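PDB 1YJ7: escJ, which probably helps build the membrane-associated platform on which the type III secretion system of enteropathogenic Escherichia coli is assembled. Local coordinates for residues Ala45-Val48 against Arg49-Ile53. The protein carries 3 engineered substitutions. Residues are numbered along the deposited sequence; the frame is centred on the assembly and turned at random.
Sequences ADFV and RAITI. Engineered in segment 45-48: Ala45 (natural residue Glu).
The amides of Ala50, Ile51 and Thr52 donate to the carbonyl oxygens of Asp46, Phe47 and Val48 in successive i+4 to i bonds, the first of them 2.9 Å from Ala50 N to Asp46 O. One step earlier, a water takes the place of the direct bond, donating to the carbonyl oxygen of the engineered Ala45 and accepting from Arg49 N. Asp46 and Arg49 run side by side, and Arg49 NH2 donates to Asp46 OD1 over 3.2 Å in a nearly straight hydrogen bond (164° at the hydrogen) that is part of a salt bridge. The oxygen lies at the guanidinium edge but is approached from above the carboxylate plane, the two planes standing 81° apart. A bend at chi3 (61°) turns the arginine head back to this site, where a second water links its NE to Asp46 OD1 and Ala45 O; NH2 also bonds Asp25 O, tying the helix to the loop after helix 11-23. Ile51 CG1 sits over one face of the Phe47 ring, 3.8 Å from its centroid, in a CH-pi contact. Both side chains also pack on Leu5 of strand 3-9 and meet a neighbouring subunit. Thr52 OG1 gives Val48 O a second bond of 3.0 Å, reaching it from the face opposite Thr52 N. Helix 47-56 is the second helix of a beta-alpha-beta-beta-alpha unit, consistent with the ring-building motif of the YscJ/FliF family.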
loop_
_atom_site.group_PDB
_atom_site.type_symbol
_atom_site.label_atom_id
_atom_site.label_comp_id
_atom_site.label_asym_id
_atom_site.label_seq_id
_atom_site.Cartn_x
_atom_site.Cartn_y
_atom_site.Cartn_z
ATOM N N ALA D 45 -23.642 -14.859 -14.830
ATOM C CA ALA D 45 -23.778 -13.902 -15.922
ATOM C C ALA D 45 -24.047 -12.488 -15.397
ATOM O O ALA D 45 -23.870 -11.506 -16.116
ATOM C CB ALA D 45 -24.889 -14.341 -16.869
ATOM N N ASP D 46 -24.478 -12.397 -14.140
ATOM C CA ASP D 46 -24.715 -11.117 -13.475
ATOM C C ASP D 46 -23.599 -10.709 -12.496
ATOM O O ASP D 46 -23.683 -9.652 -11.874
ATOM C CB ASP D 46 -26.018 -11.188 -12.666
ATOM C CG ASP D 46 -27.266 -11.232 -13.537
ATOM O OD1 ASP D 46 -27.251 -10.741 -14.689
ATOM O OD2 ASP D 46 -28.335 -11.722 -13.115
ATOM N N PHE D 47 -22.578 -11.539 -12.327
ATOM C CA PHE D 47 -21.544 -11.257 -11.325
ATOM C C PHE D 47 -20.853 -9.910 -11.505
ATOM O O PHE D 47 -20.719 -9.135 -10.540
ATOM C CB PHE D 47 -20.489 -12.373 -11.297
ATOM C CG PHE D 47 -19.455 -12.173 -10.240
ATOM C CD1 PHE D 47 -19.703 -12.522 -8.934
ATOM C CD2 PHE D 47 -18.248 -11.566 -10.545
ATOM C CE1 PHE D 47 -18.738 -12.331 -7.942
ATOM C CE2 PHE D 47 -17.303 -11.365 -9.578
ATOM C CZ PHE D 47 -17.543 -11.742 -8.274
ATOM N N VAL D 48 -20.387 -9.617 -12.719
ATOM C CA VAL D 48 -19.663 -8.358 -12.937
ATOM C C VAL D 48 -20.564 -7.157 -12.672
ATOM O O VAL D 48 -20.162 -6.215 -12.008
ATOM C CB VAL D 48 -19.050 -8.272 -14.353
ATOM C CG1 VAL D 48 -18.494 -6.882 -14.627
ATOM C CG2 VAL D 48 -17.965 -9.332 -14.506
ATOM N N ARG D 49 -21.791 -7.215 -13.175
ATOM C CA ARG D 49 -22.750 -6.146 -12.975
ATOM C C ARG D 49 -23.041 -5.963 -11.484
ATOM O O ARG D 49 -23.117 -4.835 -11.002
ATOM C CB ARG D 49 -24.031 -6.436 -13.762
ATOM C CG ARG D 49 -25.037 -5.306 -13.787
ATOM C CD ARG D 49 -26.029 -5.429 -14.945
ATOM N NE ARG D 49 -26.809 -6.671 -14.866
ATOM C CZ ARG D 49 -28.089 -6.750 -14.491
ATOM N NH1 ARG D 49 -28.769 -5.671 -14.136
ATOM N NH2 ARG D 49 -28.691 -7.931 -14.455
ATOM N N ALA D 50 -23.166 -7.068 -10.760
ATOM C CA ALA D 50 -23.449 -7.021 -9.326
ATOM C C ALA D 50 -22.325 -6.350 -8.541
ATOM O O ALA D 50 -22.571 -5.515 -7.694
ATOM C CB ALA D 50 -23.710 -8.404 -8.780
ATOM N N ILE D 51 -21.092 -6.742 -8.818
ATOM C CA ILE D 51 -19.952 -6.153 -8.151
ATOM C C ILE D 51 -19.820 -4.654 -8.475
ATOM O O ILE D 51 -19.447 -3.857 -7.594
ATOM C CB ILE D 51 -18.676 -6.962 -8.515
ATOM C CG1 ILE D 51 -18.779 -8.372 -7.912
ATOM C CG2 ILE D 51 -17.415 -6.259 -8.002
ATOM C CD1 ILE D 51 -18.997 -8.435 -6.418
ATOM N N THR D 52 -20.133 -4.266 -9.705
ATOM C CA THR D 52 -20.077 -2.847 -10.093
ATOM C C THR D 52 -21.086 -2.047 -9.261
ATOM O O THR D 52 -20.751 -1.011 -8.686
ATOM C CB THR D 52 -20.352 -2.666 -11.590
ATOM O OG1 THR D 52 -19.337 -3.344 -12.359
ATOM C CG2 THR D 52 -20.247 -1.180 -12.008
ATOM N N ILE D 53 -22.309 -2.554 -9.189
ATOM C CA ILE D 53 -23.375 -1.903 -8.429
ATOM C C ILE D 53 -23.010 -1.823 -6.959
ATOM O O ILE D 53 -23.146 -0.765 -6.342
ATOM C CB ILE D 53 -24.740 -2.655 -8.625
ATOM C CG1 ILE D 53 -25.251 -2.448 -10.043
ATOM C CG2 ILE D 53 -25.800 -2.132 -7.610
ATOM C CD1 ILE D 53 -26.310 -3.452 -10.474
HETATM O O HOH W 1 -22.603 -9.164 -15.297
HETATM O O HOH W 2 -25.443 -8.894 -16.298
#